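Long-range contacts in N5-Carboxyaminoimidazole ribonucleotide synthetase (Staphylococcus aureus subsp. aureus, PDB 3ORQ), which catalyses the ATP-dependent conversion of 5-aminoimidazole ribonucleotide and bicarbonate to N5-carboxyaminoimidazole ribonucleotide in purine biosynthesis: residues L189-E194 / E257-S262; I231-E236 / N264-N269. All coordinates share one frame; numbering follows the deposited sequence.

Contact 1. Residues L189-E194 / E257-S262. With MG (magnesium ion), chain C; ADP (adenosine-5'-diphosphate), chain D.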
loop_
_atom_site.group_PDB
_atom_site.type_symbol
_atom_site.label_atom_id
_atom_site.label_comp_id
_atom_site.label_asym_id
_atom_site.label_seq_id
_atom_site.Cartn_x
_atom_site.Cartn_y
_atom_site.Cartn_z
ATOM N N LEU A 189 -21.643 -0.326 31.977
ATOM C CA LEU A 189 -20.477 -0.028 32.777
ATOM C C LEU A 189 -20.102 1.426 32.723
ATOM O O LEU A 189 -20.468 2.132 31.796
ATOM C CB LEU A 189 -19.273 -0.825 32.273
ATOM C CG LEU A 189 -19.317 -2.355 32.297
ATOM C CD1 LEU A 189 -18.022 -2.924 31.711
ATOM C CD2 LEU A 189 -19.538 -2.853 33.681
ATOM N N ASN A 190 -19.347 1.859 33.725
ATOM C CA ASN A 190 -18.713 3.164 33.708
ATOM C C ASN A 190 -17.298 3.028 33.134
ATOM O O ASN A 190 -16.330 2.808 33.873
ATOM C CB ASN A 190 -18.682 3.766 35.121
ATOM C CG ASN A 190 -18.186 5.211 35.136
ATOM O OD1 ASN A 190 -17.672 5.686 36.150
ATOM N ND2 ASN A 190 -18.342 5.915 34.009
ATOM N N ILE A 191 -17.197 3.152 31.812
ATOM C CA ILE A 191 -15.955 2.888 31.064
ATOM C C ILE A 191 -15.054 4.117 30.955
ATOM O O ILE A 191 -15.523 5.179 30.556
ATOM C CB ILE A 191 -16.296 2.436 29.659
ATOM C CG1 ILE A 191 -17.079 1.130 29.726
ATOM C CG2 ILE A 191 -15.010 2.302 28.785
ATOM C CD1 ILE A 191 -17.416 0.589 28.357
ATOM N N LYS A 192 -13.772 3.982 31.304
ATOM C CA LYS A 192 -12.861 5.128 31.148
ATOM C C LYS A 192 -12.068 5.085 29.829
ATOM O O LYS A 192 -11.782 6.124 29.240
ATOM C CB LYS A 192 -11.934 5.328 32.356
ATOM C CG LYS A 192 -10.991 4.193 32.604
ATOM C CD LYS A 192 -10.123 4.409 33.847
ATOM C CE LYS A 192 -8.687 4.731 33.466
ATOM N NZ LYS A 192 -7.811 4.834 34.671
ATOM N N LYS A 193 -11.715 3.892 29.373
ATOM C CA LYS A 193 -11.047 3.735 28.086
ATOM C C LYS A 193 -11.542 2.478 27.385
ATOM O O LYS A 193 -11.895 1.497 28.033
ATOM C CB LYS A 193 -9.526 3.651 28.290
ATOM C CG LYS A 193 -8.814 4.970 28.579
ATOM C CD LYS A 193 -7.979 5.384 27.395
ATOM C CE LYS A 193 -6.674 6.030 27.832
ATOM N NZ LYS A 193 -6.809 7.405 28.395
ATOM N N GLU A 194 -11.585 2.529 26.059
ATOM C CA GLU A 194 -11.715 1.318 25.247
ATOM C C GLU A 194 -10.451 1.029 24.465
ATOM O O GLU A 194 -9.825 1.940 23.908
ATOM C CB GLU A 194 -12.881 1.422 24.289
ATOM C CG GLU A 194 -14.226 1.527 24.999
ATOM C CD GLU A 194 -15.348 1.580 24.041
ATOM O OE1 GLU A 194 -15.969 2.638 23.943
ATOM O OE2 GLU A 194 -15.593 0.579 23.348
ATOM N N GLU A 257 -12.128 -6.503 20.958
ATOM C CA GLU A 257 -12.443 -5.222 21.610
ATOM C C GLU A 257 -12.634 -5.388 23.104
ATOM O O GLU A 257 -13.330 -6.295 23.523
ATOM C CB GLU A 257 -13.754 -4.656 21.069
ATOM C CG GLU A 257 -13.697 -4.138 19.665
ATOM C CD GLU A 257 -15.004 -3.497 19.232
ATOM O OE1 GLU A 257 -15.879 -3.170 20.088
ATOM O OE2 GLU A 257 -15.177 -3.307 18.022
ATOM N N PHE A 258 -12.073 -4.475 23.894
ATOM C CA PHE A 258 -12.144 -4.551 25.355
ATOM C C PHE A 258 -12.669 -3.258 25.978
ATOM O O PHE A 258 -12.463 -2.176 25.448
ATOM C CB PHE A 258 -10.764 -4.783 25.995
ATOM C CG PHE A 258 -10.037 -6.002 25.517
ATOM C CD1 PHE A 258 -9.355 -5.988 24.310
ATOM C CD2 PHE A 258 -9.958 -7.137 26.316
ATOM C CE1 PHE A 258 -8.642 -7.112 23.880
ATOM C CE2 PHE A 258 -9.271 -8.254 25.910
ATOM C CZ PHE A 258 -8.592 -8.241 24.676
ATOM N N PHE A 259 -13.293 -3.395 27.148
ATOM C CA PHE A 259 -13.624 -2.264 27.981
ATOM C C PHE A 259 -12.672 -2.187 29.176
ATOM O O PHE A 259 -12.307 -3.205 29.770
ATOM C CB PHE A 259 -15.068 -2.382 28.506
ATOM C CG PHE A 259 -16.112 -2.382 27.440
ATOM C CD1 PHE A 259 -15.907 -1.712 26.233
ATOM C CD2 PHE A 259 -17.315 -3.051 27.639
ATOM C CE1 PHE A 259 -16.889 -1.705 25.226
ATOM C CE2 PHE A 259 -18.311 -3.053 26.643
ATOM C CZ PHE A 259 -18.097 -2.358 25.434
ATOM N N ILE A 260 -12.272 -0.984 29.544
ATOM C CA ILE A 260 -11.691 -0.835 30.866
ATOM C C ILE A 260 -12.562 0.061 31.801
ATOM O O ILE A 260 -12.918 1.193 31.444
ATOM C CB ILE A 260 -10.198 -0.436 30.824
ATOM C CG1 ILE A 260 -10.021 0.998 31.268
ATOM C CG2 ILE A 260 -9.462 -0.796 29.446
ATOM C CD1 ILE A 260 -9.349 1.072 32.603
ATOM N N ASP A 261 -12.908 -0.483 32.974
ATOM C CA ASP A 261 -13.669 0.192 34.071
ATOM C C ASP A 261 -13.256 1.585 34.476
ATOM O O ASP A 261 -12.151 2.015 34.200
ATOM C CB ASP A 261 -13.527 -0.626 35.383
ATOM C CG ASP A 261 -14.723 -1.460 35.658
ATOM O OD1 ASP A 261 -15.609 -1.525 34.767
ATOM O OD2 ASP A 261 -14.805 -2.034 36.755
ATOM N N SER A 262 -14.132 2.249 35.231
ATOM C CA SER A 262 -13.730 3.386 36.068
ATOM C C SER A 262 -12.666 2.944 37.087
ATOM O O SER A 262 -11.867 3.753 37.564
ATOM C CB SER A 262 -14.940 3.963 36.786
ATOM O OG SER A 262 -15.593 2.962 37.546
HETATM MG MG MG C . -17.766 -2.449 18.611
HETATM P PB ADP D . -21.256 -2.612 17.780
HETATM O O1B ADP D . -21.075 -4.101 17.635
HETATM O O2B ADP D . -20.059 -1.717 17.619
HETATM O O3B ADP D . -22.459 -2.128 17.018
HETATM P PA ADP D . -20.817 -2.675 20.590
HETATM O O1A ADP D . -21.500 -3.755 21.391
HETATM O O2A ADP D . -19.378 -2.872 20.188
HETATM O O3A ADP D . -21.728 -2.343 19.295
HETATM O "O5'" ADP D . -20.905 -1.266 21.355
HETATM C "C5'" ADP D . -20.579 -0.047 20.710
HETATM C "C4'" ADP D . -20.167 0.965 21.765
HETATM O "O4'" ADP D . -21.232 1.173 22.730
HETATM C "C3'" ADP D . -18.945 0.522 22.572
HETATM O "O3'" ADP D . -17.691 0.875 21.976
HETATM C "C2'" ADP D . -19.152 1.250 23.892
HETATM O "O2'" ADP D . -18.540 2.527 23.856
HETATM C "C1'" ADP D . -20.665 1.378 24.034
HETATM N N9 ADP D . -21.047 0.238 24.895
HETATM C C8 ADP D . -21.466 -0.967 24.451
HETATM N N7 ADP D . -21.701 -1.824 25.475
HETATM C C5 ADP D . -21.438 -1.124 26.608
HETATM C C6 ADP D . -21.500 -1.426 28.062
HETATM N N6 ADP D . -21.891 -2.664 28.470
HETATM N N1 ADP D . -21.134 -0.441 28.916
HETATM C C2 ADP D . -20.733 0.782 28.491
HETATM N N3 ADP D . -20.651 1.129 27.183
HETATM C C4 ADP D . -20.993 0.224 26.225
#
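One wall of the nucleotide site of the ATP-grasp fold is built by two antiparallel strands, where Ile191 and Glu194 meet Phe259 beside the ADP. The Ile191 methyl CD1 stands over one face of the Phe259 ring, 3.5 Å from its centroid in a CH-pi contact, and also reaches C2 of the adenine at 3.3 Å. With CG1 beside the backbone N (chi1 -62°) and the chain extended beyond it, the unbranched CG1-CD1 arm carries its methyl to both the ring face and the base, and the ring touches the base as well. Leu189 adds CD1 near Phe259 CD2, while its backbone N donates to adenine N1 over 3.1 Å.

Glu194 runs alongside Phe259, its carboxylate turned 75° from the ring, and OE2 lies at the ring edge, 3.2 Å from CE1. The two carboxylate oxygens divide the ribose between them: OE1 accepts from O2' and OE2 from O3' (2.5 Å), a bidentate grip suited to a cis diol. Farther along, Glu257 OE1 binds the magnesium ion that ADP O2A also ligates, and Glu270 completes the protein's share of this site. Lys192 N to Ile260 O and Ile260 N to Lys193 O, 2.9 Å, pair the backbones, and the Lys192 methylenes lie across Ile260 CD1.

Strand 266-272 flanks strand 252-261 on its other side, and Phe258 packs on Ala237 and Gln240 of helix 234-245.

Contact 2. Residues I231-E236 / N264-N269. With ADP (adenosine-5'-diphosphate), chain D.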
loop_
_atom_site.group_PDB
_atom_site.type_symbol
_atom_site.label_atom_id
_atom_site.label_comp_id
_atom_site.label_asym_id
_atom_site.label_seq_id
_atom_site.Cartn_x
_atom_site.Cartn_y
_atom_site.Cartn_z
ATOM N N ILE A 231 -2.821 3.507 27.895
ATOM C CA ILE A 231 -3.004 2.728 29.106
ATOM C C ILE A 231 -2.401 1.322 28.911
ATOM O O ILE A 231 -2.622 0.668 27.896
ATOM C CB ILE A 231 -4.478 2.688 29.487
ATOM C CG1 ILE A 231 -4.740 1.691 30.602
ATOM C CG2 ILE A 231 -5.353 2.381 28.282
ATOM C CD1 ILE A 231 -6.160 1.782 31.108
ATOM N N ASP A 232 -1.629 0.863 29.889
ATOM C CA ASP A 232 -0.896 -0.384 29.747
ATOM C C ASP A 232 -1.773 -1.589 30.037
ATOM O O ASP A 232 -1.989 -1.937 31.196
ATOM C CB ASP A 232 0.325 -0.372 30.668
ATOM C CG ASP A 232 1.179 -1.621 30.525
ATOM O OD1 ASP A 232 1.261 -2.189 29.398
ATOM O OD2 ASP A 232 1.782 -2.024 31.554
ATOM N N LYS A 233 -2.278 -2.227 28.988
ATOM C CA LYS A 233 -3.114 -3.418 29.140
ATOM C C LYS A 233 -2.698 -4.552 28.205
ATOM O O LYS A 233 -3.361 -5.597 28.148
ATOM C CB LYS A 233 -4.598 -3.060 28.937
ATOM C CG LYS A 233 -5.300 -2.366 30.124
ATOM C CD LYS A 233 -5.276 -3.283 31.360
ATOM C CE LYS A 233 -6.069 -2.672 32.511
ATOM N NZ LYS A 233 -6.131 -3.604 33.679
ATOM N N THR A 234 -1.593 -4.358 27.476
ATOM C CA THR A 234 -1.126 -5.340 26.482
ATOM C C THR A 234 -1.069 -6.763 27.046
ATOM O O THR A 234 -1.709 -7.686 26.513
ATOM C CB THR A 234 0.260 -4.951 25.926
ATOM O OG1 THR A 234 0.151 -3.706 25.246
ATOM C CG2 THR A 234 0.806 -5.979 24.983
ATOM N N ALA A 235 -0.319 -6.935 28.132
ATOM C CA ALA A 235 -0.144 -8.241 28.712
ATOM C C ALA A 235 -1.493 -8.879 29.119
ATOM O O ALA A 235 -1.737 -10.056 28.833
ATOM C CB ALA A 235 0.861 -8.174 29.917
ATOM N N GLU A 236 -2.362 -8.115 29.777
ATOM C CA GLU A 236 -3.647 -8.685 30.199
ATOM C C GLU A 236 -4.549 -8.985 28.969
ATOM O O GLU A 236 -5.256 -10.010 28.895
ATOM C CB GLU A 236 -4.336 -7.777 31.213
ATOM C CG GLU A 236 -5.592 -8.388 31.839
ATOM C CD GLU A 236 -6.264 -7.487 32.892
ATOM O OE1 GLU A 236 -5.733 -6.396 33.204
ATOM O OE2 GLU A 236 -7.324 -7.888 33.412
ATOM N N ASN A 264 -10.270 0.532 36.423
ATOM C CA ASN A 264 -9.163 -0.093 35.685
ATOM C C ASN A 264 -9.319 -1.594 35.434
ATOM O O ASN A 264 -8.342 -2.286 35.153
ATOM C CB ASN A 264 -7.821 0.204 36.349
ATOM C CG ASN A 264 -6.837 0.836 35.403
ATOM O OD1 ASN A 264 -7.135 1.863 34.787
ATOM N ND2 ASN A 264 -5.641 0.251 35.302
ATOM N N GLN A 265 -10.552 -2.086 35.533
ATOM C CA GLN A 265 -10.864 -3.484 35.240
ATOM C C GLN A 265 -11.127 -3.781 33.742
ATOM O O GLN A 265 -11.924 -3.079 33.092
ATOM C CB GLN A 265 -12.071 -3.909 36.047
ATOM C CG GLN A 265 -12.316 -5.384 36.080
ATOM C CD GLN A 265 -12.795 -5.823 37.438
ATOM O OE1 GLN A 265 -12.001 -5.911 38.381
ATOM N NE2 GLN A 265 -14.105 -6.079 37.560
ATOM N N LEU A 266 -10.489 -4.845 33.242
ATOM C CA LEU A 266 -10.560 -5.237 31.829
ATOM C C LEU A 266 -11.690 -6.217 31.593
ATOM O O LEU A 266 -11.773 -7.232 32.277
ATOM C CB LEU A 266 -9.239 -5.879 31.354
ATOM C CG LEU A 266 -9.011 -6.071 29.834
ATOM C CD1 LEU A 266 -8.800 -4.727 29.149
ATOM C CD2 LEU A 266 -7.858 -7.024 29.471
ATOM N N TYR A 267 -12.568 -5.908 30.644
ATOM C CA TYR A 267 -13.520 -6.898 30.146
ATOM C C TYR A 267 -13.377 -7.059 28.619
ATOM O O TYR A 267 -13.169 -6.071 27.889
ATOM C CB TYR A 267 -14.977 -6.510 30.419
ATOM C CG TYR A 267 -15.383 -6.103 31.839
ATOM C CD1 TYR A 267 -14.901 -4.924 32.424
ATOM C CD2 TYR A 267 -16.319 -6.850 32.556
ATOM C CE1 TYR A 267 -15.305 -4.539 33.667
ATOM C CE2 TYR A 267 -16.730 -6.457 33.787
ATOM C CZ TYR A 267 -16.221 -5.304 34.341
ATOM O OH TYR A 267 -16.618 -4.914 35.603
ATOM N N VAL A 268 -13.538 -8.290 28.138
ATOM C CA VAL A 268 -13.727 -8.522 26.722
ATOM C C VAL A 268 -15.132 -8.077 26.344
ATOM O O VAL A 268 -16.101 -8.538 26.954
ATOM C CB VAL A 268 -13.570 -10.013 26.407
ATOM C CG1 VAL A 268 -13.501 -10.246 24.924
ATOM C CG2 VAL A 268 -12.334 -10.548 27.071
ATOM N N ASN A 269 -15.241 -7.191 25.349
ATOM C CA ASN A 269 -16.519 -6.812 24.770
ATOM C C ASN A 269 -16.993 -7.727 23.639
ATOM O O ASN A 269 -18.032 -8.372 23.737
ATOM C CB ASN A 269 -16.491 -5.363 24.266
ATOM C CG ASN A 269 -17.792 -4.966 23.495
ATOM O OD1 ASN A 269 -18.891 -5.466 23.789
ATOM N ND2 ASN A 269 -17.651 -4.083 22.491
HETATM P PB ADP D . -21.256 -2.612 17.780
HETATM O O1B ADP D . -21.075 -4.101 17.635
HETATM O O2B ADP D . -20.059 -1.717 17.619
HETATM O O3B ADP D . -22.459 -2.128 17.018
HETATM P PA ADP D . -20.817 -2.675 20.590
HETATM O O1A ADP D . -21.500 -3.755 21.391
HETATM O O2A ADP D . -19.378 -2.872 20.188
HETATM O O3A ADP D . -21.728 -2.343 19.295
HETATM O "O5'" ADP D . -20.905 -1.266 21.355
HETATM C "C5'" ADP D . -20.579 -0.047 20.710
HETATM C "C4'" ADP D . -20.167 0.965 21.765
HETATM O "O4'" ADP D . -21.232 1.173 22.730
HETATM C "C3'" ADP D . -18.945 0.522 22.572
HETATM O "O3'" ADP D . -17.691 0.875 21.976
HETATM C "C2'" ADP D . -19.152 1.250 23.892
HETATM O "O2'" ADP D . -18.540 2.527 23.856
HETATM C "C1'" ADP D . -20.665 1.378 24.034
HETATM N N9 ADP D . -21.047 0.238 24.895
HETATM C C8 ADP D . -21.466 -0.967 24.451
HETATM N N7 ADP D . -21.701 -1.824 25.475
HETATM C C5 ADP D . -21.438 -1.124 26.608
HETATM C C6 ADP D . -21.500 -1.426 28.062
HETATM N N6 ADP D . -21.891 -2.664 28.470
HETATM N N1 ADP D . -21.134 -0.441 28.916
HETATM C C2 ADP D . -20.733 0.782 28.491
HETATM N N3 ADP D . -20.651 1.129 27.183
HETATM C C4 ADP D . -20.993 0.224 26.225
#
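Asn264, in the turn ahead of strand 266-272, is gripped through its backbone: the Lys233 ammonium NZ donates to Asn264 O over 3.0 Å, with a C=O...N angle of 163°. The same NZ forms a salt bridge with Glu236 OE1 at 2.9 Å, met on the syn side of the carboxylate and 24° out of its plane. One lysine thus ties the turn to the first turn of helix 234-245; its bend at chi2 (-61°) swings the ammonium group between the two oxygens. The Asn264 side chain faces Ile231, whose CD1 comes to 3.8 Å from OD1, and that oxygen accepts a hydrogen bond from Lys192. With phi and psi both positive, Asn264 adopts the left-handed backbone conformation that asparagine tolerates well in turns.

Gln265 turns its side chain from the helix and makes a weak hydrogen bond from NE2 to Tyr267 OH. Leu266 then points back: its CD2 packs 3.6 Å from Glu236 CG, and its CB lies 3.5 Å from Glu236 OE2, so the glutamate lays its CG and one carboxylate oxygen against the leucine while the other oxygen, OE1, holds the lysine.

Tyr267 goes to the other side of the strand, touching Leu189 and Asp261. Val268 packs on Gln240 of helix 234-245. At the far end Asn269 donates from ND2 to ADP O2A over 3.1 Å, an amide N-H suited to a phosphate oxygen. Strand 266-272 forms an edge of the eight-stranded antiparallel sheet within this chain, beside strand 252-261, with helix 234-245 packed against the side that carries Leu266.

Overall arrangement
Both contacts lie in the ATP-grasp region, their centres about 9 Å apart, and both reach ADP. Along the chain their segments alternate: 189-194, 231-236, 257-262 and 264-269. Contact 1 joins strands 191-201 and 252-261, whereas contact 2 sets the start of helix 234-245 against strand 266-272, the next strand of the same sheet. Segments 257-262 and 264-269 therefore run side by side, probably bonded through Phe259 N to Tyr267 O and Glu257 O to Asn269 N. Phe259 CZ also packs against Asn269 CG at 3.3 Å. The hairpin turns Glu257, Phe259 and Asn269 to the magnesium ion, base and phosphate, and Phe258, Leu266 and Val268 to helix 234-245, while the ribose is held from strand 191-201.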